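Uncharacterized protein (Bacteroides fragilis, PDB 3NNG) is of unknown function but contains a calcium-bound F5/8 type C (discoidin-like) domain, a beta-sandwich module that in many relatives binds carbohydrates or membranes. Local coordinates at residues Gly88-Arg92 with Pro145-Phe151; Asn13-Arg19 with Ile154-Gln160; Ser93-Lys97 with Val107-Arg111. The protein carries 1 engineered substitution. All blocks are in the same frame, centred on the assembly; numbering follows the deposited sequence.

Overall arrangement
All three contacts belong to one F5/8 type C beta sandwich, and each is partly buried, with an inner side on the hydrophobic core and an outer side at the surface. Contacts 1 and 2 share strand 148-159 but use different stretches of it, and their centres lie about 24 Å apart on opposite sides of the chain's centre. Contact 1 packs a loop on the start of that strand by one hydroxyl bond, a water and ring packing. Contact 2 pairs its far half with the N-terminal strand through a ladder of backbone bonds. Contact 3, about 17 Å from contact 1 between centres, is part of a hairpin, with one direct backbone bond between its two segments and a water beside it.

Contact 1 (Gly88-Arg92 with Pro145-Phe151); sequences GYNLR and PDNYTGF
Tyr-89 lies against Asn-147 and Tyr-148, its ring reaching along the side of the turn that leads into strand 148-151. Its CG stands anti to the carbonyl carbon (chi1 -56°), which carries the ring over this turn. The amide of Asn-147 meets one edge of the ring, with ND2 3.3 Å from CE1 of Tyr-89, and the two planes are steeply inclined at 51°. On the neighbouring residue, CB of Tyr-148 packs 3.9 Å from CD1 of Tyr-89. A large, partly exposed aromatic suits this place, since it can pack on both backbone and side chain while its hydroxyl end points outward.

The carbonyl of Tyr-89 is held by a polar grip from Thr-149, whose OG1 donates to Tyr-89 O over 2.8 Å, tilted 27° from the carbonyl plane. The threonine hydroxyl thus ties a loop carbonyl to a strand in a buried setting, where the bond satisfies a hydroxyl that would otherwise be costly to bury. Pro-145, preceded by a cis peptide bond, packs its rigid ring against the loop backbone, CD lying 3.1 Å from Asn-90 O. The cis bond turns the chain sharply here.

Leu-91, apolar and buried, brings CD1 to 4.3 Å from CD1 of Phe-151. Its backbone N is bridged by a water to Gly-150 O, giving a partner to two backbone groups that do not bond each other directly.

The loop 88-92 leads into strand 93-100, and the guanidinium of Arg-92 turns away to bond with Phe-115 and Asn-117. Cys-142 of strand 124-144 touches both Leu-91 and Thr-149. Phe-151 meets Trp-64 edge-to-face, while Phe-52 of strand 51-54 packs on Tyr-89 and Tyr-148.

Contact 2 (Asn13-Arg19 with Ile154-Gln160); sequences NWSAVDR and INLYEKQ. Engineered in segment 154-160: Glu-158 (natural residue Val).
Arg-19 donates from NH1 to Ile-154 O over 2.8 Å, with the oxygen in the guanidinium plane but the donor 40° above the carbonyl plane. The same NH1 makes a salt bridge with Glu-153, a residue of the calcium site, linking this pairing to the metal-bearing part of the domain. Asn-155 OD1 sits over one face of the guanidinium, 3.2 Å above its plane; a carbonyl-type oxygen probably favours that cationic surface. Val-17 N bonds to Leu-156 O at 2.8 Å, and a water accepts from Leu-156 N while lying close to Val-17 O and Asn-155 OD1.

Strand 14-16 thus runs antiparallel along the end of strand 148-159, joining the chain's two ends within the beta sandwich. Ser-15 and Glu-158 form the hydrogen-bonded pair, Ser-15 N lying 2.7 Å from Glu-158 O and Glu-158 N donating back to Ser-15 O (3.0 Å), and Gln-160 N reaches Asn-13 O at 3.1 Å.

On the buried side, the side chains of Trp-14 and Tyr-157 cross at about a right angle, their ring planes inclined by 35° and CE3 of Trp-14 lying 3.4 Å from CD1 of Tyr-157; two large aromatics suit this place against strand 71-79. Ala-16, small enough to fit there, rests CB 3.7 Å from CE2 of Tyr-157, whose hydroxyl bonds to Ser-78. The engineered Glu-158 crosses Val-17 and makes a salt bridge with Arg-70.

Contact 3 (Ser93-Lys97 with Val107-Arg111); sequences SAEIK and VTYPR
A beta hairpin of strands 93-100 and 107-114 brings Ile-96 and Lys-97 beside Thr-108 and Tyr-109, at one margin of the F5/8 type C beta sandwich. The two segments run nearly antiparallel (155°), but the second strand loses its pairing just past Tyr-109.

The direct backbone link is Tyr-109 N to Ile-96 O, 2.9 Å long and nearly straight at 164°. Lys-97 and Thr-108 form the adjoining non-hydrogen-bonded pair, where the backbones approach closely and CA of Lys-97 makes a CA-H...O contact of 3.4 Å with Val-107 O. Beyond Tyr-109 the second segment swings away, as the CA atoms of Glu-95 and Arg-111 lie 7.0 Å apart. A water fills in, accepting from Ile-96 N at 2.7 Å and donating to Tyr-109 O and Arg-111 O, so three backbone polar groups are satisfied at the break; pairing resumes farther on, where Ala-94 bonds with Leu-113.

Side chains sort themselves by face. Ile-96, a branched apolar residue suited to a strand, faces inward to Phe-138 and Ile-140 of strand 124-144, and its CB lies 4.1 Å from CB of Tyr-109. The tyrosine has CG anti to its N (chi1 -171°), which carries the ring away from the hairpin partner and lets its hydroxyl bond to the backbone N of Glu-129. On the outer face, Glu-95 brings CG within 4.2 Å of CG2 of Thr-108.

Long and flexible, Lys-97 bends at its third and fourth torsions and folds its end back over Thr-108, NZ of the lysine lying 3.4 Å from CG2 of the threonine. The two side chains run side by side in the same direction, with CE of Lys-97 just 3.0 Å from OG1 of Thr-108, a tight van der Waals contact and not a hydrogen bond.

Contact 1 (Gly88-Arg92 with Pro145-Phe151)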
loop_
_atom_site.group_PDB
_atom_site.type_symbol
_atom_site.label_atom_id
_atom_site.label_comp_id
_atom_site.label_asym_id
_atom_site.label_seq_id
_atom_site.Cartn_x
_atom_site.Cartn_y
_atom_site.Cartn_z
ATOM N N GLY A 88 -3.556 -15.955 6.937
ATOM C CA GLY A 88 -4.943 -15.551 7.047
ATOM C C GLY A 88 -5.109 -14.062 7.304
ATOM O O GLY A 88 -6.219 -13.541 7.214
ATOM N N TYR A 89 -4.014 -13.370 7.620
ATOM C CA TYR A 89 -4.056 -11.906 7.784
ATOM C C TYR A 89 -3.479 -11.112 6.613
ATOM O O TYR A 89 -3.436 -9.886 6.655
ATOM C CB TYR A 89 -3.400 -11.482 9.098
ATOM C CG TYR A 89 -4.033 -12.184 10.281
ATOM C CD1 TYR A 89 -5.373 -11.970 10.590
ATOM C CD2 TYR A 89 -3.312 -13.079 11.067
ATOM C CE1 TYR A 89 -5.975 -12.608 11.650
ATOM C CE2 TYR A 89 -3.915 -13.733 12.141
ATOM C CZ TYR A 89 -5.247 -13.485 12.422
ATOM O OH TYR A 89 -5.880 -14.101 13.473
ATOM N N ASN A 90 -3.028 -11.799 5.566
ATOM C CA ASN A 90 -2.613 -11.094 4.358
ATOM C C ASN A 90 -3.798 -10.305 3.788
ATOM O O ASN A 90 -4.950 -10.701 3.961
ATOM C CB ASN A 90 -2.092 -12.070 3.306
ATOM C CG ASN A 90 -0.798 -12.741 3.712
ATOM O OD1 ASN A 90 -0.418 -13.757 3.131
ATOM N ND2 ASN A 90 -0.104 -12.175 4.706
ATOM N N LEU A 91 -3.497 -9.209 3.099
ATOM C CA LEU A 91 -4.507 -8.315 2.535
ATOM C C LEU A 91 -5.339 -9.035 1.479
ATOM O O LEU A 91 -4.796 -9.681 0.592
ATOM C CB LEU A 91 -3.822 -7.123 1.873
ATOM C CG LEU A 91 -4.391 -5.702 1.924
ATOM C CD1 LEU A 91 -3.969 -4.947 0.667
ATOM C CD2 LEU A 91 -5.893 -5.634 2.131
ATOM N N ARG A 92 -6.654 -8.875 1.557
ATOM C CA ARG A 92 -7.591 -9.550 0.672
ATOM C C ARG A 92 -8.242 -8.548 -0.297
ATOM O O ARG A 92 -8.343 -8.802 -1.501
ATOM C CB ARG A 92 -8.681 -10.198 1.520
ATOM C CG ARG A 92 -8.995 -11.613 1.197
ATOM C CD ARG A 92 -9.270 -11.809 -0.268
ATOM N NE ARG A 92 -8.315 -12.765 -0.805
ATOM C CZ ARG A 92 -8.158 -13.997 -0.338
ATOM N NH1 ARG A 92 -8.908 -14.431 0.667
ATOM N NH2 ARG A 92 -7.252 -14.798 -0.882
ATOM N N PRO A 145 -8.688 -8.615 5.172
ATOM C CA PRO A 145 -9.530 -9.009 6.309
ATOM C C PRO A 145 -9.809 -7.831 7.235
ATOM O O PRO A 145 -9.029 -6.880 7.241
ATOM C CB PRO A 145 -8.690 -10.080 7.023
ATOM C CG PRO A 145 -7.309 -9.876 6.563
ATOM C CD PRO A 145 -7.399 -9.325 5.165
ATOM N N ASP A 146 -10.909 -7.882 7.991
ATOM C CA ASP A 146 -11.292 -6.755 8.845
ATOM C C ASP A 146 -10.897 -6.896 10.315
ATOM O O ASP A 146 -11.209 -6.029 11.136
ATOM C CB ASP A 146 -12.784 -6.403 8.701
ATOM C CG ASP A 146 -13.717 -7.504 9.185
ATOM O OD1 ASP A 146 -13.280 -8.445 9.887
ATOM O OD2 ASP A 146 -14.915 -7.414 8.850
ATOM N N ASN A 147 -10.207 -7.978 10.651
ATOM C CA ASN A 147 -9.741 -8.132 12.023
ATOM C C ASN A 147 -8.311 -7.614 12.204
ATOM O O ASN A 147 -8.058 -6.755 13.052
ATOM C CB ASN A 147 -9.911 -9.569 12.545
ATOM C CG ASN A 147 -9.286 -10.619 11.629
ATOM O OD1 ASN A 147 -8.902 -10.337 10.489
ATOM N ND2 ASN A 147 -9.181 -11.846 12.135
ATOM N N TYR A 148 -7.391 -8.145 11.407
ATOM C CA TYR A 148 -6.004 -7.693 11.406
ATOM C C TYR A 148 -5.465 -7.867 10.001
ATOM O O TYR A 148 -5.837 -8.811 9.316
ATOM C CB TYR A 148 -5.160 -8.505 12.389
ATOM C CG TYR A 148 -5.669 -8.464 13.822
ATOM C CD1 TYR A 148 -6.607 -9.385 14.270
ATOM C CD2 TYR A 148 -5.205 -7.510 14.720
ATOM C CE1 TYR A 148 -7.071 -9.364 15.572
ATOM C CE2 TYR A 148 -5.670 -7.469 16.031
ATOM C CZ TYR A 148 -6.605 -8.401 16.449
ATOM O OH TYR A 148 -7.080 -8.378 17.737
ATOM N N THR A 149 -4.599 -6.958 9.562
ATOM C CA THR A 149 -3.925 -7.134 8.285
ATOM C C THR A 149 -2.705 -6.207 8.187
ATOM O O THR A 149 -2.368 -5.491 9.141
ATOM C CB THR A 149 -4.922 -6.931 7.082
ATOM O OG1 THR A 149 -4.332 -7.384 5.856
ATOM C CG2 THR A 149 -5.338 -5.464 6.932
ATOM N N GLY A 150 -2.048 -6.223 7.032
ATOM C CA GLY A 150 -0.893 -5.378 6.793
ATOM C C GLY A 150 -0.185 -5.851 5.540
ATOM O O GLY A 150 -0.756 -6.607 4.763
ATOM N N PHE A 151 1.055 -5.415 5.345
ATOM C CA PHE A 151 1.854 -5.908 4.227
ATOM C C PHE A 151 3.319 -5.559 4.419
ATOM O O PHE A 151 3.644 -4.572 5.073
ATOM C CB PHE A 151 1.325 -5.420 2.870
ATOM C CG PHE A 151 0.929 -3.957 2.842
ATOM C CD1 PHE A 151 -0.398 -3.589 2.669
ATOM C CD2 PHE A 151 1.889 -2.955 2.953
ATOM C CE1 PHE A 151 -0.770 -2.247 2.633
ATOM C CE2 PHE A 151 1.537 -1.621 2.916
ATOM C CZ PHE A 151 0.194 -1.254 2.762
HETATM O O HOH W 1 -0.674 -8.800 2.945
#

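Contact 2 (Asn13-Arg19 with Ile154-Gln160)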
loop_
_atom_site.group_PDB
_atom_site.type_symbol
_atom_site.label_atom_id
_atom_site.label_comp_id
_atom_site.label_asym_id
_atom_site.label_seq_id
_atom_site.Cartn_x
_atom_site.Cartn_y
_atom_site.Cartn_z
ATOM N N ASN A 13 6.382 -2.681 -18.677
ATOM C CA ASN A 13 6.822 -1.295 -18.694
ATOM C C ASN A 13 6.645 -0.497 -17.389
ATOM O O ASN A 13 6.793 0.735 -17.395
ATOM C CB ASN A 13 6.140 -0.568 -19.855
ATOM C CG ASN A 13 4.632 -0.524 -19.722
ATOM O OD1 ASN A 13 4.013 -1.424 -19.155
ATOM N ND2 ASN A 13 4.020 0.532 -20.265
ATOM N N TRP A 14 6.333 -1.194 -16.290
ATOM C CA TRP A 14 6.200 -0.574 -14.972
ATOM C C TRP A 14 7.560 -0.367 -14.293
ATOM O O TRP A 14 8.381 -1.284 -14.236
ATOM C CB TRP A 14 5.335 -1.454 -14.059
ATOM C CG TRP A 14 3.857 -1.380 -14.327
ATOM C CD1 TRP A 14 3.251 -1.024 -15.498
ATOM C CD2 TRP A 14 2.798 -1.708 -13.411
ATOM N NE1 TRP A 14 1.886 -1.095 -15.365
ATOM C CE2 TRP A 14 1.583 -1.513 -14.100
ATOM C CE3 TRP A 14 2.765 -2.139 -12.084
ATOM C CZ2 TRP A 14 0.346 -1.736 -13.491
ATOM C CZ3 TRP A 14 1.545 -2.352 -11.489
ATOM C CH2 TRP A 14 0.350 -2.155 -12.189
ATOM N N SER A 15 7.777 0.824 -13.744
ATOM C CA SER A 15 8.995 1.100 -12.993
ATOM C C SER A 15 8.663 1.461 -11.544
ATOM O O SER A 15 7.930 2.414 -11.302
ATOM C CB SER A 15 9.760 2.250 -13.640
ATOM O OG SER A 15 11.100 2.270 -13.207
ATOM N N ALA A 16 9.195 0.705 -10.586
ATOM C CA ALA A 16 8.992 1.014 -9.167
ATOM C C ALA A 16 9.523 2.411 -8.832
ATOM O O ALA A 16 10.627 2.775 -9.228
ATOM C CB ALA A 16 9.673 -0.020 -8.294
ATOM N N VAL A 17 8.737 3.187 -8.097
ATOM C CA VAL A 17 9.141 4.534 -7.703
ATOM C C VAL A 17 10.042 4.472 -6.461
ATOM O O VAL A 17 9.688 3.829 -5.471
ATOM C CB VAL A 17 7.893 5.407 -7.410
ATOM C CG1 VAL A 17 8.276 6.769 -6.829
ATOM C CG2 VAL A 17 7.030 5.560 -8.658
ATOM N N ASP A 18 11.197 5.136 -6.515
ATOM C CA ASP A 18 12.111 5.210 -5.367
ATOM C C ASP A 18 11.385 5.788 -4.155
ATOM O O ASP A 18 10.699 6.805 -4.271
ATOM C CB ASP A 18 13.346 6.058 -5.707
ATOM C CG ASP A 18 14.063 6.589 -4.462
ATOM O OD1 ASP A 18 14.242 5.823 -3.494
ATOM O OD2 ASP A 18 14.457 7.775 -4.443
ATOM N N ARG A 19 11.545 5.142 -2.995
ATOM C CA ARG A 19 10.705 5.421 -1.824
ATOM C C ARG A 19 11.439 6.144 -0.684
ATOM O O ARG A 19 10.821 6.563 0.302
ATOM C CB ARG A 19 10.096 4.105 -1.290
ATOM C CG ARG A 19 9.195 3.370 -2.292
ATOM C CD ARG A 19 8.851 1.956 -1.843
ATOM N NE ARG A 19 10.034 1.109 -1.749
ATOM C CZ ARG A 19 10.024 -0.173 -1.383
ATOM N NH1 ARG A 19 8.878 -0.793 -1.071
ATOM N NH2 ARG A 19 11.172 -0.842 -1.325
ATOM N N ILE A 154 5.122 -2.538 -0.014
ATOM C CA ILE A 154 4.278 -1.909 -1.014
ATOM C C ILE A 154 5.129 -1.045 -1.940
ATOM O O ILE A 154 6.099 -0.423 -1.510
ATOM C CB ILE A 154 3.201 -1.031 -0.386
ATOM C CG1 ILE A 154 2.239 -0.547 -1.477
ATOM C CG2 ILE A 154 3.844 0.152 0.387
ATOM C CD1 ILE A 154 0.955 0.049 -0.920
ATOM N N ASN A 155 4.762 -1.028 -3.215
ATOM C CA ASN A 155 5.439 -0.209 -4.205
ATOM C C ASN A 155 4.429 0.521 -5.057
ATOM O O ASN A 155 3.301 0.057 -5.223
ATOM C CB ASN A 155 6.314 -1.078 -5.102
ATOM C CG ASN A 155 7.609 -1.459 -4.436
ATOM O OD1 ASN A 155 8.558 -0.674 -4.409
ATOM N ND2 ASN A 155 7.656 -2.660 -3.874
ATOM N N LEU A 156 4.831 1.669 -5.587
ATOM C CA LEU A 156 4.020 2.365 -6.573
ATOM C C LEU A 156 4.813 2.377 -7.865
ATOM O O LEU A 156 6.048 2.421 -7.831
ATOM C CB LEU A 156 3.710 3.796 -6.113
ATOM C CG LEU A 156 2.432 4.074 -5.313
ATOM C CD1 LEU A 156 2.110 2.961 -4.327
ATOM C CD2 LEU A 156 2.517 5.454 -4.587
ATOM N N TYR A 157 4.114 2.343 -9.001
ATOM C CA TYR A 157 4.781 2.242 -10.308
ATOM C C TYR A 157 4.423 3.376 -11.253
ATOM O O TYR A 157 3.318 3.948 -11.191
ATOM C CB TYR A 157 4.460 0.897 -10.970
ATOM C CG TYR A 157 4.915 -0.281 -10.139
ATOM C CD1 TYR A 157 4.065 -0.865 -9.220
ATOM C CD2 TYR A 157 6.215 -0.778 -10.243
ATOM C CE1 TYR A 157 4.480 -1.939 -8.436
ATOM C CE2 TYR A 157 6.645 -1.840 -9.458
ATOM C CZ TYR A 157 5.766 -2.418 -8.554
ATOM O OH TYR A 157 6.161 -3.477 -7.756
ATOM N N GLU A 158 5.371 3.692 -12.130
ATOM C CA GLU A 158 5.173 4.678 -13.182
ATOM C C GLU A 158 5.747 4.081 -14.469
ATOM O O GLU A 158 6.548 3.137 -14.419
ATOM C CB GLU A 158 5.899 5.976 -12.833
ATOM C CG GLU A 158 7.413 5.841 -12.869
ATOM C CD GLU A 158 8.120 7.044 -12.276
ATOM O OE1 GLU A 158 7.590 8.168 -12.399
ATOM O OE2 GLU A 158 9.205 6.862 -11.683
ATOM N N LYS A 159 5.322 4.605 -15.614
ATOM C CA LYS A 159 5.812 4.117 -16.903
ATOM C C LYS A 159 7.231 4.571 -17.167
ATOM O O LYS A 159 7.550 5.763 -17.057
ATOM C CB LYS A 159 4.889 4.526 -18.052
ATOM C CG LYS A 159 3.764 3.524 -18.286
ATOM C CD LYS A 159 2.824 3.964 -19.397
ATOM C CE LYS A 159 1.370 3.705 -19.020
ATOM N NZ LYS A 159 1.100 2.272 -18.679
ATOM N N GLN A 160 8.081 3.604 -17.502
ATOM C CA GLN A 160 9.454 3.885 -17.893
ATOM C C GLN A 160 9.456 4.531 -19.261
ATOM O O GLN A 160 8.514 4.366 -20.042
ATOM C CB GLN A 160 10.281 2.598 -17.955
ATOM C CG GLN A 160 10.311 1.815 -16.660
ATOM C CD GLN A 160 11.694 1.279 -16.323
ATOM O OE1 GLN A 160 11.893 0.067 -16.219
ATOM N NE2 GLN A 160 12.656 2.184 -16.150
HETATM O O HOH W 2 7.725 2.028 -5.089
#

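Contact 3 (Ser93-Lys97 with Val107-Arg111)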
loop_
_atom_site.group_PDB
_atom_site.type_symbol
_atom_site.label_atom_id
_atom_site.label_comp_id
_atom_site.label_asym_id
_atom_site.label_seq_id
_atom_site.Cartn_x
_atom_site.Cartn_y
_atom_site.Cartn_z
ATOM N N SER A 93 -8.703 -7.419 0.235
ATOM C CA SER A 93 -9.310 -6.386 -0.607
ATOM C C SER A 93 -9.035 -4.974 -0.084
ATOM O O SER A 93 -8.939 -4.751 1.124
ATOM C CB SER A 93 -10.823 -6.614 -0.738
ATOM O OG SER A 93 -11.452 -6.594 0.535
ATOM N N ALA A 94 -8.916 -4.018 -0.996
ATOM C CA ALA A 94 -8.592 -2.652 -0.599
ATOM C C ALA A 94 -9.209 -1.665 -1.548
ATOM O O ALA A 94 -9.589 -2.014 -2.669
ATOM C CB ALA A 94 -7.067 -2.433 -0.559
ATOM N N GLU A 95 -9.276 -0.427 -1.079
ATOM C CA GLU A 95 -9.696 0.706 -1.876
ATOM C C GLU A 95 -8.581 1.747 -1.836
ATOM O O GLU A 95 -7.893 1.891 -0.824
ATOM C CB GLU A 95 -10.982 1.287 -1.306
ATOM C CG GLU A 95 -11.700 2.226 -2.237
ATOM C CD GLU A 95 -13.145 1.820 -2.459
ATOM O OE1 GLU A 95 -13.708 1.123 -1.581
ATOM O OE2 GLU A 95 -13.713 2.200 -3.510
ATOM N N ILE A 96 -8.405 2.463 -2.942
ATOM C CA ILE A 96 -7.323 3.434 -3.090
ATOM C C ILE A 96 -7.857 4.862 -3.210
ATOM O O ILE A 96 -8.818 5.103 -3.932
ATOM C CB ILE A 96 -6.487 3.138 -4.365
ATOM C CG1 ILE A 96 -5.749 1.801 -4.241
ATOM C CG2 ILE A 96 -5.512 4.268 -4.649
ATOM C CD1 ILE A 96 -4.843 1.707 -3.039
ATOM N N LYS A 97 -7.220 5.803 -2.512
ATOM C CA LYS A 97 -7.441 7.227 -2.744
ATOM C C LYS A 97 -6.103 7.898 -3.019
ATOM O O LYS A 97 -5.097 7.557 -2.400
ATOM C CB LYS A 97 -8.112 7.906 -1.542
ATOM C CG LYS A 97 -9.482 7.342 -1.184
ATOM C CD LYS A 97 -10.229 8.262 -0.225
ATOM C CE LYS A 97 -11.738 8.184 -0.449
ATOM N NZ LYS A 97 -12.333 6.833 -0.202
ATOM N N VAL A 107 -9.155 12.177 -4.571
ATOM C CA VAL A 107 -9.919 11.452 -5.564
ATOM C C VAL A 107 -9.877 9.960 -5.236
ATOM O O VAL A 107 -8.813 9.402 -4.931
ATOM C CB VAL A 107 -9.371 11.727 -6.965
ATOM C CG1 VAL A 107 -9.448 13.227 -7.273
ATOM C CG2 VAL A 107 -7.947 11.288 -7.052
ATOM N N THR A 108 -11.042 9.321 -5.258
ATOM C CA THR A 108 -11.126 7.889 -4.971
ATOM C C THR A 108 -11.079 7.098 -6.271
ATOM O O THR A 108 -11.752 7.441 -7.238
ATOM C CB THR A 108 -12.433 7.525 -4.234
ATOM O OG1 THR A 108 -12.739 8.531 -3.266
ATOM C CG2 THR A 108 -12.303 6.177 -3.532
ATOM N N TYR A 109 -10.273 6.048 -6.302
ATOM C CA TYR A 109 -10.259 5.148 -7.446
ATOM C C TYR A 109 -11.480 4.241 -7.285
ATOM O O TYR A 109 -11.638 3.597 -6.254
ATOM C CB TYR A 109 -8.959 4.343 -7.465
ATOM C CG TYR A 109 -8.754 3.531 -8.715
ATOM C CD1 TYR A 109 -8.554 4.145 -9.948
ATOM C CD2 TYR A 109 -8.747 2.150 -8.667
ATOM C CE1 TYR A 109 -8.356 3.389 -11.096
ATOM C CE2 TYR A 109 -8.557 1.393 -9.799
ATOM C CZ TYR A 109 -8.364 2.007 -11.011
ATOM O OH TYR A 109 -8.171 1.226 -12.131
ATOM N N PRO A 110 -12.363 4.210 -8.290
ATOM C CA PRO A 110 -13.717 3.665 -8.115
ATOM C C PRO A 110 -13.829 2.142 -8.172
ATOM O O PRO A 110 -14.945 1.645 -8.318
ATOM C CB PRO A 110 -14.480 4.271 -9.294
ATOM C CG PRO A 110 -13.457 4.394 -10.352
ATOM C CD PRO A 110 -12.137 4.675 -9.669
ATOM N N ARG A 111 -12.717 1.420 -8.064
ATOM C CA ARG A 111 -12.752 -0.046 -8.102
ATOM C C ARG A 111 -12.138 -0.641 -6.839
ATOM O O ARG A 111 -11.024 -0.274 -6.454
ATOM C CB ARG A 111 -11.959 -0.575 -9.312
ATOM C CG ARG A 111 -12.426 -0.106 -10.690
ATOM C CD ARG A 111 -13.888 -0.445 -10.914
ATOM N NE ARG A 111 -14.161 -0.930 -12.267
ATOM C CZ ARG A 111 -14.194 -2.217 -12.607
ATOM N NH1 ARG A 111 -13.959 -3.155 -11.694
ATOM N NH2 ARG A 111 -14.463 -2.568 -13.858
HETATM O O HOH W 3 -10.142 1.922 -4.907
#